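Side-chain contacts in probable histone-lysine N-methyltransferase, H3 lysine-9 specific SUVH9 (Arabidopsis thaliana, PDB 4NJ5), which plays a role in gene silencing, lacks methyltransferase activity and may recruit RNA polymerase V to methylated DNA in RNA-directed DNA methylation: residues D24-F29 and G55-D60; M32-R37 and D48-K53; F85-L90 and S120-G125; E153-R156 and G160-A163; N252-N257 and V262-F267. All blocks are in the same frame, centred on the assembly; numbering follows the deposited sequence.

Interactions 1 and 2 join the same two elements, helix 8-35 and helix 46-60, with their centres about 10 Å apart. Their chemistry differs with depth. Interaction 1 is buried and purely apolar, while interaction 2 is a single salt bridge at the surface. Interactions 3 and 4 both belong to the SRA domain. Interaction 3 is partly buried and lays a guanidinium over an isoleucine; interaction 4 is a buried amide-to-backbone hydrogen bond. Phe86 and Phe88 of interaction 3 also pack against helix 46-60. Interaction 5 stands apart, about 52 Å from interaction 4 between centres. It combines strand pairing, an edge-to-face aromatic pair, an Asx turn and a carboxylate that accepts from a backbone N-H.

Interaction 1. Residues D24-F29 and G55-D60; sequences DSLRMF and GSMMRD
Leu26 packs from helix 8-35 against Met57 and Met58 of helix 46-60. Its two methyl groups divide the work. CD1 of Leu26 lies 3.9 Å from CB of Met57 and 4.0 Å from CG of Met58, so it touches the inner part of both methionines. CD2 of Leu26 turns to the far end of one of them, 4.0 Å from CE of Met57. The sulfur of that chain is slightly farther, with SD of Met57 4.2 Å from CD2 of Leu26. The leucine lies obliquely against Met57. It runs past Met58 in the opposite direction. In Met57 the last torsion bends the chain (chi3 66°), which brings the methyl end back to the leucine. No hydrogen bond links the two segments, and the contact is apolar packing alone. The nearest CA atoms, those of Leu26 and Met58, are 8.8 Å apart. Beside this contact, Arg27 grips Asp24 side-on within its own helix. NE and NH2 of Arg27 both point to OD1 of Asp24, and the NH2 bond is 2.9 Å long. The contact is a buried helix-to-helix packing. Met57 also touches Leu30, and Met58 touches Thr19, Ile22 and Tyr23, all on helix 8-35. Leu26 also meets Ala54 of helix 46-60, while Ser25 and Phe29 pack on the loop residues Trp424 and Leu427.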
# COMPACT_ATOMS: atom_id res chain seq x y z
N ASP A 24 4.73 -7.47 -6.38
CA ASP A 24 5.07 -6.06 -6.59
C ASP A 24 6.55 -5.84 -6.96
O ASP A 24 6.86 -4.97 -7.79
CB ASP A 24 4.66 -5.21 -5.38
CG ASP A 24 3.17 -4.90 -5.37
OD1 ASP A 24 2.61 -4.66 -6.45
OD2 ASP A 24 2.57 -4.91 -4.27
N SER A 25 7.45 -6.62 -6.36
CA SER A 25 8.86 -6.54 -6.74
C SER A 25 9.06 -6.91 -8.21
O SER A 25 9.80 -6.23 -8.93
CB SER A 25 9.72 -7.44 -5.85
OG SER A 25 9.66 -7.01 -4.51
N LEU A 26 8.39 -7.97 -8.64
CA LEU A 26 8.49 -8.43 -10.02
C LEU A 26 7.97 -7.37 -10.99
O LEU A 26 8.64 -7.05 -11.98
CB LEU A 26 7.70 -9.73 -10.20
CG LEU A 26 8.28 -10.82 -11.11
CD1 LEU A 26 7.15 -11.69 -11.63
CD2 LEU A 26 9.08 -10.24 -12.27
N ARG A 27 6.77 -6.85 -10.71
CA ARG A 27 6.23 -5.75 -11.50
C ARG A 27 7.25 -4.64 -11.65
O ARG A 27 7.58 -4.22 -12.76
CB ARG A 27 4.98 -5.17 -10.84
CG ARG A 27 3.67 -5.79 -11.26
CD ARG A 27 2.51 -4.85 -10.96
NE ARG A 27 2.64 -4.22 -9.64
CZ ARG A 27 2.97 -2.94 -9.45
NH1 ARG A 27 3.20 -2.15 -10.49
NH2 ARG A 27 3.07 -2.46 -8.22
N MET A 28 7.76 -4.17 -10.51
CA MET A 28 8.72 -3.07 -10.51
C MET A 28 9.96 -3.40 -11.34
O MET A 28 10.51 -2.53 -12.02
CB MET A 28 9.09 -2.67 -9.08
CG MET A 28 7.96 -1.98 -8.33
SD MET A 28 8.33 -1.66 -6.60
CE MET A 28 9.76 -0.59 -6.77
N PHE A 29 10.37 -4.66 -11.30
CA PHE A 29 11.53 -5.09 -12.08
C PHE A 29 11.28 -5.03 -13.58
O PHE A 29 12.13 -4.56 -14.34
CB PHE A 29 11.95 -6.51 -11.69
CG PHE A 29 13.00 -7.09 -12.60
CD1 PHE A 29 14.32 -6.68 -12.50
CD2 PHE A 29 12.66 -8.04 -13.55
CE1 PHE A 29 15.29 -7.21 -13.33
CE2 PHE A 29 13.62 -8.57 -14.39
CZ PHE A 29 14.94 -8.16 -14.28
N GLY A 55 1.98 -11.39 -13.31
CA GLY A 55 1.05 -12.47 -13.04
C GLY A 55 1.38 -13.77 -13.75
O GLY A 55 1.47 -14.81 -13.11
N SER A 56 1.58 -13.71 -15.07
CA SER A 56 1.83 -14.93 -15.85
C SER A 56 3.15 -15.59 -15.47
O SER A 56 3.26 -16.83 -15.42
CB SER A 56 1.80 -14.63 -17.35
OG SER A 56 2.95 -13.90 -17.75
N MET A 57 4.15 -14.77 -15.20
CA MET A 57 5.44 -15.26 -14.72
C MET A 57 5.31 -15.95 -13.37
O MET A 57 5.92 -16.99 -13.14
CB MET A 57 6.46 -14.13 -14.63
CG MET A 57 6.91 -13.61 -15.97
SD MET A 57 8.10 -12.27 -15.79
CE MET A 57 9.47 -13.14 -15.04
N MET A 58 4.51 -15.38 -12.48
CA MET A 58 4.29 -16.04 -11.20
C MET A 58 3.48 -17.31 -11.35
O MET A 58 3.62 -18.25 -10.56
CB MET A 58 3.65 -15.09 -10.18
CG MET A 58 4.64 -14.08 -9.63
SD MET A 58 3.93 -13.06 -8.34
CE MET A 58 3.68 -14.28 -7.05
N ARG A 59 2.63 -17.35 -12.37
CA ARG A 59 1.85 -18.55 -12.64
C ARG A 59 2.76 -19.68 -13.08
O ARG A 59 2.60 -20.82 -12.64
CB ARG A 59 0.80 -18.28 -13.72
CG ARG A 59 -0.08 -19.49 -14.01
CD ARG A 59 -0.64 -19.42 -15.41
NE ARG A 59 0.41 -19.12 -16.38
CZ ARG A 59 0.28 -18.25 -17.37
NH1 ARG A 59 1.29 -18.04 -18.21
NH2 ARG A 59 -0.85 -17.58 -17.52
N ASP A 60 3.71 -19.37 -13.96
CA ASP A 60 4.65 -20.38 -14.44
C ASP A 60 5.53 -20.95 -13.32
O ASP A 60 6.01 -22.08 -13.42
CB ASP A 60 5.52 -19.82 -15.56
CG ASP A 60 4.71 -19.33 -16.74
OD1 ASP A 60 3.65 -19.91 -17.02
OD2 ASP A 60 5.15 -18.35 -17.39

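Interaction 2. Residues M32-R37 and D48-K53; sequences MEEAKR and DGKAGK
Glu34 and Lys50 are the closest pair of the two backbones, with their CA atoms 9.3 Å apart. Residues 48-53 are helical throughout, and residues 32-35 lie in the last part of helix 8-35. At this spacing the side chains of Glu34 and Lys50 span the gap. Both CB atoms point to the other segment. Glu34 and Lys50 then cross at about a right angle. The carboxylate of Glu34 and the ammonium of Lys50 form a salt bridge, with OE2 of Glu34 3.5 Å from NZ of Lys50. OE1 of Glu34 is almost as near, 3.7 Å from the same NZ of Lys50. The ammonium thus faces both oxygens at similar range, and neither makes a hydrogen bond to it. The two consecutive helices, 8-35 and 46-60, pack antiparallel as a helical hairpin. This contact lies at its surface, near the connecting loop. It is electrostatic with a small apolar part. CE of Lys50 lies 4.0 Å from CB of Glu34. The glutamate chain is bent at its second torsion (chi2 104°), which turns the carboxylate to the lysine tip. Lys50 also touches Leu30 and Met31 of helix 8-35. OE2 of Glu34 has a second, long and weak ion pair with NH1 of Arg46.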
# COMPACT_ATOMS: atom_id res chain seq x y z
N MET A 32 11.45 -1.52 -14.56
CA MET A 32 12.80 -0.99 -14.66
C MET A 32 13.46 -1.49 -15.95
O MET A 32 14.20 -0.75 -16.60
CB MET A 32 13.64 -1.38 -13.43
CG MET A 32 13.35 -0.53 -12.20
SD MET A 32 13.76 1.21 -12.46
CE MET A 32 15.54 1.12 -12.55
N GLU A 33 13.16 -2.72 -16.32
CA GLU A 33 13.77 -3.31 -17.51
C GLU A 33 13.30 -2.61 -18.77
O GLU A 33 14.10 -2.29 -19.65
CB GLU A 33 13.50 -4.82 -17.58
CG GLU A 33 14.31 -5.66 -16.59
CD GLU A 33 15.81 -5.45 -16.70
OE1 GLU A 33 16.47 -6.24 -17.42
OE2 GLU A 33 16.34 -4.52 -16.07
N GLU A 34 11.99 -2.36 -18.85
CA GLU A 34 11.45 -1.67 -20.02
C GLU A 34 11.86 -0.19 -20.08
O GLU A 34 12.06 0.36 -21.16
CB GLU A 34 9.93 -1.83 -20.08
CG GLU A 34 9.29 -1.42 -21.40
CD GLU A 34 8.89 -2.61 -22.26
OE1 GLU A 34 9.69 -3.56 -22.39
OE2 GLU A 34 7.77 -2.59 -22.81
N ALA A 35 12.01 0.44 -18.91
CA ALA A 35 12.23 1.89 -18.84
C ALA A 35 13.69 2.21 -19.05
O ALA A 35 14.07 3.36 -19.29
CB ALA A 35 11.77 2.46 -17.51
N LYS A 36 14.51 1.18 -18.92
CA LYS A 36 15.92 1.28 -19.22
C LYS A 36 16.07 1.49 -20.73
O LYS A 36 17.02 2.10 -21.20
CB LYS A 36 16.63 0.00 -18.75
CG LYS A 36 18.08 0.20 -18.35
CD LYS A 36 18.59 -0.95 -17.49
CE LYS A 36 18.05 -0.88 -16.07
NZ LYS A 36 18.90 -1.63 -15.10
N ARG A 37 15.08 1.01 -21.49
CA ARG A 37 15.10 1.12 -22.94
C ARG A 37 14.10 2.14 -23.45
O ARG A 37 13.37 1.89 -24.40
CB ARG A 37 14.80 -0.24 -23.56
CG ARG A 37 15.50 -1.40 -22.86
CD ARG A 37 14.63 -2.64 -22.86
NE ARG A 37 15.39 -3.87 -22.64
CZ ARG A 37 14.84 -5.07 -22.41
NH1 ARG A 37 13.52 -5.21 -22.37
NH2 ARG A 37 15.61 -6.12 -22.22
N ASP A 48 -0.52 -1.82 -16.70
CA ASP A 48 -1.42 -2.97 -16.80
C ASP A 48 -0.76 -4.18 -17.47
O ASP A 48 -0.88 -5.31 -16.98
CB ASP A 48 -2.71 -2.57 -17.52
CG ASP A 48 -3.62 -1.70 -16.66
OD1 ASP A 48 -3.12 -1.06 -15.72
OD2 ASP A 48 -4.84 -1.67 -16.94
N GLY A 49 -0.07 -3.93 -18.57
CA GLY A 49 0.64 -4.98 -19.28
C GLY A 49 1.72 -5.62 -18.42
O GLY A 49 1.89 -6.84 -18.41
N LYS A 50 2.46 -4.78 -17.68
CA LYS A 50 3.51 -5.28 -16.81
C LYS A 50 2.94 -6.05 -15.62
O LYS A 50 3.53 -7.01 -15.14
CB LYS A 50 4.41 -4.14 -16.34
CG LYS A 50 5.76 -4.09 -17.04
CD LYS A 50 5.63 -4.30 -18.54
CE LYS A 50 6.99 -4.46 -19.19
NZ LYS A 50 6.92 -5.10 -20.53
N ALA A 51 1.77 -5.61 -15.16
CA ALA A 51 1.05 -6.33 -14.11
C ALA A 51 0.66 -7.72 -14.59
O ALA A 51 0.85 -8.72 -13.89
CB ALA A 51 -0.18 -5.54 -13.71
N GLY A 52 0.11 -7.79 -15.81
CA GLY A 52 -0.29 -9.05 -16.40
C GLY A 52 0.89 -9.98 -16.60
O GLY A 52 0.80 -11.19 -16.38
N LYS A 53 2.02 -9.41 -17.02
CA LYS A 53 3.22 -10.20 -17.23
C LYS A 53 3.75 -10.75 -15.91
O LYS A 53 4.16 -11.92 -15.84
CB LYS A 53 4.30 -9.38 -17.94
CG LYS A 53 5.44 -10.23 -18.48
CD LYS A 53 4.90 -11.38 -19.31
CE LYS A 53 6.00 -12.12 -20.04
NZ LYS A 53 6.99 -12.71 -19.10

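Interaction 3. Residues F85-L90 and S120-G125; sequences FFRFEL and SVIVSG
Ile122 of strand 117-124 packs against Arg87 and Leu90 of the short helix 87-92, a helix-on-sheet contact in the SRA domain. The closer packing is at the arginine. CG1 of Ile122 sits over one face of the guanidinium of Arg87, 3.4 Å above its plane and offset toward the rim. CG1 of Ile122 is 3.7 Å from both NH1 and NH2 of Arg87. The Arg87 chain bends at its second and third torsions (chi2 -70°, chi3 -121°), which brings its end to the isoleucine. The group is also held from elsewhere. NH1 of Arg87 bonds to the carbonyl of Ser101 and NH2 to that of His98. These bonds should limit the rotation of the guanidinium, with CG1 of Ile122 over one face. The other part is looser. Leu90 is buried and also touches Ile177 of strand 174-180, but it meets Ile122 at a single point. Farther along the strand, Ser124 and Gly125 are exposed and do not touch residues 85-90. Arg87 and Ile122 themselves are only partly exposed. Leu90 and Ile122 reach toward each other tip to tip, with CD1 of Leu90 3.9 Å from CD1 of Ile122.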
# COMPACT_ATOMS: atom_id res chain seq x y z
N PHE A 85 -4.50 -3.37 -7.02
CA PHE A 85 -4.47 -2.34 -8.06
C PHE A 85 -4.68 -2.86 -9.47
O PHE A 85 -4.87 -2.09 -10.41
CB PHE A 85 -3.17 -1.55 -7.98
CG PHE A 85 -2.93 -0.91 -6.65
CD1 PHE A 85 -3.73 0.13 -6.22
CD2 PHE A 85 -1.91 -1.35 -5.83
CE1 PHE A 85 -3.52 0.73 -4.99
CE2 PHE A 85 -1.68 -0.76 -4.60
CZ PHE A 85 -2.49 0.28 -4.18
N PHE A 86 -4.64 -4.18 -9.63
CA PHE A 86 -4.78 -4.79 -10.94
C PHE A 86 -5.65 -6.04 -10.88
O PHE A 86 -5.67 -6.73 -9.86
CB PHE A 86 -3.40 -5.16 -11.52
CG PHE A 86 -2.45 -4.00 -11.61
CD1 PHE A 86 -1.49 -3.80 -10.62
CD2 PHE A 86 -2.48 -3.13 -12.68
CE1 PHE A 86 -0.60 -2.74 -10.70
CE2 PHE A 86 -1.59 -2.06 -12.77
CZ PHE A 86 -0.65 -1.87 -11.77
N ARG A 87 -6.35 -6.32 -11.96
CA ARG A 87 -7.16 -7.53 -12.05
C ARG A 87 -6.33 -8.79 -11.90
O ARG A 87 -6.70 -9.71 -11.19
CB ARG A 87 -7.93 -7.56 -13.37
CG ARG A 87 -8.98 -6.49 -13.53
CD ARG A 87 -10.15 -6.74 -12.60
NE ARG A 87 -11.41 -6.88 -13.33
CZ ARG A 87 -11.99 -8.05 -13.59
NH1 ARG A 87 -13.13 -8.10 -14.25
NH2 ARG A 87 -11.41 -9.17 -13.18
N PHE A 88 -5.18 -8.83 -12.57
CA PHE A 88 -4.33 -10.02 -12.57
C PHE A 88 -3.83 -10.31 -11.16
O PHE A 88 -3.68 -11.47 -10.76
CB PHE A 88 -3.15 -9.81 -13.51
CG PHE A 88 -2.90 -10.97 -14.43
CD1 PHE A 88 -2.22 -12.09 -13.99
CD2 PHE A 88 -3.33 -10.92 -15.75
CE1 PHE A 88 -1.98 -13.15 -14.84
CE2 PHE A 88 -3.09 -11.98 -16.60
CZ PHE A 88 -2.41 -13.09 -16.15
N GLU A 89 -3.59 -9.24 -10.41
CA GLU A 89 -3.21 -9.33 -9.02
C GLU A 89 -4.21 -10.20 -8.24
O GLU A 89 -3.82 -11.01 -7.40
CB GLU A 89 -3.12 -7.93 -8.41
CG GLU A 89 -2.45 -7.88 -7.06
CD GLU A 89 -2.19 -6.45 -6.59
OE1 GLU A 89 -2.58 -5.50 -7.31
OE2 GLU A 89 -1.61 -6.28 -5.50
N LEU A 90 -5.49 -10.03 -8.55
CA LEU A 90 -6.54 -10.82 -7.92
C LEU A 90 -6.39 -12.31 -8.24
O LEU A 90 -6.75 -13.16 -7.43
CB LEU A 90 -7.92 -10.34 -8.38
CG LEU A 90 -8.23 -8.88 -8.07
CD1 LEU A 90 -9.58 -8.48 -8.65
CD2 LEU A 90 -8.21 -8.64 -6.57
N SER A 120 -16.74 -16.19 -7.30
CA SER A 120 -16.26 -14.83 -7.16
C SER A 120 -16.85 -13.89 -8.20
O SER A 120 -16.96 -14.24 -9.38
CB SER A 120 -14.73 -14.81 -7.25
OG SER A 120 -14.20 -13.65 -6.64
N VAL A 121 -17.21 -12.69 -7.76
CA VAL A 121 -17.71 -11.67 -8.68
C VAL A 121 -16.97 -10.35 -8.51
O VAL A 121 -16.52 -10.00 -7.42
CB VAL A 121 -19.23 -11.42 -8.50
CG1 VAL A 121 -20.02 -12.64 -8.95
CG2 VAL A 121 -19.55 -11.06 -7.07
N ILE A 122 -16.84 -9.62 -9.62
CA ILE A 122 -16.29 -8.28 -9.60
C ILE A 122 -17.43 -7.30 -9.71
O ILE A 122 -18.21 -7.35 -10.65
CB ILE A 122 -15.33 -8.04 -10.78
CG1 ILE A 122 -14.30 -9.16 -10.87
CG2 ILE A 122 -14.65 -6.69 -10.64
CD1 ILE A 122 -13.25 -9.11 -9.78
N VAL A 123 -17.54 -6.40 -8.74
CA VAL A 123 -18.62 -5.42 -8.74
C VAL A 123 -18.08 -4.01 -8.88
O VAL A 123 -17.24 -3.57 -8.10
CB VAL A 123 -19.46 -5.50 -7.46
CG1 VAL A 123 -20.58 -4.47 -7.49
CG2 VAL A 123 -20.02 -6.91 -7.29
N SER A 124 -18.57 -3.29 -9.89
CA SER A 124 -18.23 -1.89 -10.06
C SER A 124 -18.91 -1.04 -8.99
O SER A 124 -20.06 -1.30 -8.63
CB SER A 124 -18.65 -1.40 -11.45
OG SER A 124 -17.99 -2.14 -12.47
N GLY A 125 -18.21 -0.03 -8.49
CA GLY A 125 -18.79 0.88 -7.52
C GLY A 125 -19.87 1.76 -8.10
O GLY A 125 -19.87 2.06 -9.30

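Interaction 4. Residues E153-R156 and G160-A163; sequences EHQR and GNLA
Asn161 points its amide to the loop residues Gln155 and Arg156, and it buries more surface here than any other residue of the pair. Its ND2 donates a hydrogen bond to the backbone carbonyl of Arg156, 3.0 Å from ND2 of Asn161 to O of Arg156. The N-H...O angle is 157°, so the bond is fairly straight at the hydrogen. It does not follow a lone pair, since the donor stands 37° out of the carbonyl plane. The oxygen is also tilted somewhat from the amide plane of Asn161. CG of Asn161 lies beside its backbone N, and from there the amide reaches the loop. The contact closes a short loop onto the start of helix 159-169 in the SRA domain. The loop comes after strand 136-140 and leads directly into that helix. Gln155 adds a looser approach, with its OE1 3.7 Å from ND2 of Asn161. The two side chains cross at about a right angle, yet their amide planes are only 20° apart. Both amides have further partners outside the two segments. NE2 of Gln155 bonds to O of Gly141, and its OE1 accepts from N of Phe214. OD1 of Asn161 accepts from N of Gln142, which together with the bond to Arg156 fixes the rotation of this buried amide. CB of Arg156 points away from the helix; its carbonyl oxygen makes the bond. CB of Asn161 is 3.7 Å from that same O of Arg156.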
# COMPACT_ATOMS: atom_id res chain seq x y z
N GLU A 153 -26.75 -8.74 -27.59
CA GLU A 153 -27.64 -9.86 -27.85
C GLU A 153 -28.20 -10.39 -26.53
O GLU A 153 -27.71 -10.02 -25.46
CB GLU A 153 -26.93 -10.97 -28.62
CG GLU A 153 -25.74 -11.57 -27.90
CD GLU A 153 -24.99 -12.59 -28.75
OE1 GLU A 153 -25.61 -13.61 -29.15
OE2 GLU A 153 -23.79 -12.37 -29.02
N HIS A 154 -29.21 -11.25 -26.61
CA HIS A 154 -29.82 -11.84 -25.42
C HIS A 154 -28.81 -12.66 -24.64
O HIS A 154 -28.03 -13.42 -25.22
CB HIS A 154 -31.01 -12.72 -25.80
CG HIS A 154 -32.04 -12.04 -26.64
ND1 HIS A 154 -32.60 -10.83 -26.29
CD2 HIS A 154 -32.62 -12.39 -27.81
CE1 HIS A 154 -33.47 -10.47 -27.21
NE2 HIS A 154 -33.51 -11.41 -28.14
N GLN A 155 -28.82 -12.51 -23.32
CA GLN A 155 -27.95 -13.33 -22.49
C GLN A 155 -28.47 -14.77 -22.48
O GLN A 155 -29.64 -15.02 -22.77
CB GLN A 155 -27.87 -12.78 -21.06
CG GLN A 155 -27.07 -11.49 -20.97
CD GLN A 155 -26.75 -11.08 -19.55
OE1 GLN A 155 -27.18 -11.73 -18.59
NE2 GLN A 155 -25.98 -10.01 -19.40
N ARG A 156 -27.59 -15.71 -22.19
CA ARG A 156 -28.00 -17.11 -22.08
C ARG A 156 -27.63 -17.67 -20.73
O ARG A 156 -26.61 -17.29 -20.15
CB ARG A 156 -27.43 -17.94 -23.23
CG ARG A 156 -28.07 -17.61 -24.57
CD ARG A 156 -27.36 -18.22 -25.75
NE ARG A 156 -28.00 -17.85 -27.01
CZ ARG A 156 -28.95 -18.56 -27.61
NH1 ARG A 156 -29.38 -19.69 -27.08
NH2 ARG A 156 -29.47 -18.13 -28.75
N GLY A 160 -21.01 -18.51 -16.81
CA GLY A 160 -21.04 -17.71 -15.60
C GLY A 160 -22.43 -17.53 -15.02
O GLY A 160 -22.62 -17.64 -13.80
N ASN A 161 -23.40 -17.26 -15.88
CA ASN A 161 -24.78 -17.05 -15.45
C ASN A 161 -25.38 -18.29 -14.79
O ASN A 161 -25.96 -18.22 -13.70
CB ASN A 161 -25.64 -16.60 -16.63
CG ASN A 161 -25.15 -15.30 -17.24
OD1 ASN A 161 -24.42 -14.54 -16.61
ND2 ASN A 161 -25.54 -15.04 -18.48
N LEU A 162 -25.23 -19.43 -15.47
CA LEU A 162 -25.69 -20.71 -14.94
C LEU A 162 -24.99 -21.00 -13.62
O LEU A 162 -25.59 -21.50 -12.68
CB LEU A 162 -25.43 -21.84 -15.94
CG LEU A 162 -25.88 -23.25 -15.54
CD1 LEU A 162 -27.36 -23.29 -15.23
CD2 LEU A 162 -25.53 -24.26 -16.63
N ALA A 163 -23.70 -20.66 -13.56
CA ALA A 163 -22.92 -20.87 -12.34
C ALA A 163 -23.46 -20.03 -11.18
O ALA A 163 -23.52 -20.50 -10.05
CB ALA A 163 -21.46 -20.55 -12.60

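Interaction 5. Residues N252-N257 and V262-F267; sequences NFDISN and VPVYLF
Phe253 sets an edge against the face of Tyr265, a T-shaped (edge-to-face) pair. The ring centroids are 4.9 Å apart and the planes meet at 71°. CD1 of Phe253 stands over the centre of the tyrosine ring, 3.6 Å from CE1 of Tyr265. Tyr250 joins this group: it stacks with the Phe253 ring and also meets the Tyr265 ring. The hydroxyl of Tyr265 bonds to the carbonyl of Leu238.

The backbones are joined beside the rings. N of Leu266 donates to O of Asn252, 2.8 Å away, in the hydrogen-bonded pair of an antiparallel bridge. Beyond it the chain turns. OD1 of Asn252 accepts from N of Asp254, an Asx turn. Here a side-chain oxygen of Asp254 accepts the next bond from the strand. N of Val264 donates to OD1 of Asp254 over 3.0 Å, coming from above the carboxylate plane. OG of Ser256 donates to the same oxygen, near the plane on its syn side. The second oxygen, OD2 of Asp254, accepts from N of Gly258. N of Ile255 donates to O of Val264, 3.1 Å away, in the carbonyl plane.

Apolar contacts complete the pairing. CG2 of Ile255 is 3.6 Å from CB of Leu266, and CB of Ser256 is 3.6 Å from CG2 of Val264. CG1 of Ile255 sits between its backbone N and carbonyl carbon (chi1 63°), which directs CG2 to the leucine. Consecutive strands 250-252 and 264-267 form a beta hairpin at the edge of a mixed four-stranded sheet with 363-367 and 373-377.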
# COMPACT_ATOMS: atom_id res chain seq x y z
N ASN A 252 -8.36 19.93 15.30
CA ASN A 252 -7.63 20.80 14.40
C ASN A 252 -7.33 20.06 13.10
O ASN A 252 -6.99 18.87 13.12
CB ASN A 252 -6.32 21.24 15.06
CG ASN A 252 -5.69 22.43 14.37
OD1 ASN A 252 -5.11 22.29 13.29
ND2 ASN A 252 -5.78 23.60 14.99
N PHE A 253 -7.47 20.75 11.96
CA PHE A 253 -7.29 20.09 10.67
C PHE A 253 -5.88 20.21 10.10
O PHE A 253 -5.60 19.69 9.02
CB PHE A 253 -8.33 20.59 9.66
CG PHE A 253 -9.65 19.88 9.75
CD1 PHE A 253 -9.73 18.52 9.51
CD2 PHE A 253 -10.81 20.57 10.09
CE1 PHE A 253 -10.95 17.86 9.60
CE2 PHE A 253 -12.02 19.92 10.17
CZ PHE A 253 -12.09 18.56 9.93
N ASP A 254 -5.00 20.89 10.83
CA ASP A 254 -3.60 20.99 10.43
C ASP A 254 -2.72 21.38 11.62
O ASP A 254 -2.57 22.56 11.92
CB ASP A 254 -3.44 22.02 9.30
CG ASP A 254 -2.04 22.00 8.70
OD1 ASP A 254 -1.32 21.01 8.92
OD2 ASP A 254 -1.67 22.98 8.01
N ILE A 255 -2.15 20.38 12.30
CA ILE A 255 -1.24 20.62 13.42
C ILE A 255 0.13 20.94 12.88
O ILE A 255 0.94 21.59 13.53
CB ILE A 255 -1.14 19.41 14.36
CG1 ILE A 255 -0.54 18.21 13.61
CG2 ILE A 255 -2.49 19.07 14.93
CD1 ILE A 255 -0.18 17.06 14.53
N SER A 256 0.39 20.48 11.66
CA SER A 256 1.56 20.93 10.92
C SER A 256 1.49 22.42 10.84
O SER A 256 2.49 23.11 10.78
CB SER A 256 1.57 20.32 9.53
OG SER A 256 1.45 21.34 8.56
N ASN A 257 0.27 22.90 10.78
CA ASN A 257 0.02 24.34 10.90
C ASN A 257 0.69 25.05 9.73
O ASN A 257 1.45 26.02 9.89
CB ASN A 257 0.51 24.88 12.27
CG ASN A 257 -0.43 25.87 12.87
OD1 ASN A 257 -1.20 25.55 13.78
ND2 ASN A 257 -0.41 27.09 12.34
N VAL A 262 0.77 19.60 2.89
CA VAL A 262 -0.56 19.03 3.07
C VAL A 262 -0.94 19.15 4.54
O VAL A 262 -0.07 19.12 5.42
CB VAL A 262 -0.63 17.56 2.60
CG1 VAL A 262 -0.67 17.50 1.08
CG2 VAL A 262 0.55 16.77 3.14
N PRO A 263 -2.25 19.30 4.83
CA PRO A 263 -2.70 19.44 6.22
C PRO A 263 -2.56 18.14 7.00
O PRO A 263 -2.70 17.07 6.41
CB PRO A 263 -4.18 19.82 6.07
CG PRO A 263 -4.57 19.30 4.72
CD PRO A 263 -3.35 19.45 3.86
N VAL A 264 -2.27 18.23 8.29
CA VAL A 264 -2.18 17.05 9.14
C VAL A 264 -3.32 17.04 10.15
O VAL A 264 -3.36 17.86 11.06
CB VAL A 264 -0.84 16.97 9.90
CG1 VAL A 264 -0.78 15.69 10.72
CG2 VAL A 264 0.32 17.03 8.92
N TYR A 265 -4.26 16.11 9.98
CA TYR A 265 -5.46 16.09 10.81
C TYR A 265 -5.17 15.68 12.24
O TYR A 265 -4.25 14.90 12.51
CB TYR A 265 -6.49 15.11 10.24
CG TYR A 265 -7.20 15.56 8.98
CD1 TYR A 265 -6.78 16.67 8.27
CD2 TYR A 265 -8.31 14.86 8.52
CE1 TYR A 265 -7.45 17.07 7.12
CE2 TYR A 265 -8.97 15.24 7.39
CZ TYR A 265 -8.55 16.34 6.68
OH TYR A 265 -9.23 16.71 5.55
N LEU A 266 -5.97 16.21 13.17
CA LEU A 266 -5.91 15.79 14.56
C LEU A 266 -7.32 15.44 15.03
O LEU A 266 -8.19 16.30 15.10
CB LEU A 266 -5.33 16.89 15.44
CG LEU A 266 -5.30 16.53 16.93
CD1 LEU A 266 -4.37 15.35 17.16
CD2 LEU A 266 -4.90 17.72 17.78
N PHE A 267 -7.54 14.17 15.35
CA PHE A 267 -8.87 13.67 15.64
C PHE A 267 -8.94 13.00 17.01
O PHE A 267 -8.03 12.26 17.39
CB PHE A 267 -9.31 12.68 14.56
CG PHE A 267 -10.71 12.19 14.73
CD1 PHE A 267 -11.78 12.99 14.36
CD2 PHE A 267 -10.96 10.93 15.23
CE1 PHE A 267 -13.08 12.54 14.50
CE2 PHE A 267 -12.26 10.47 15.38
CZ PHE A 267 -13.32 11.28 15.01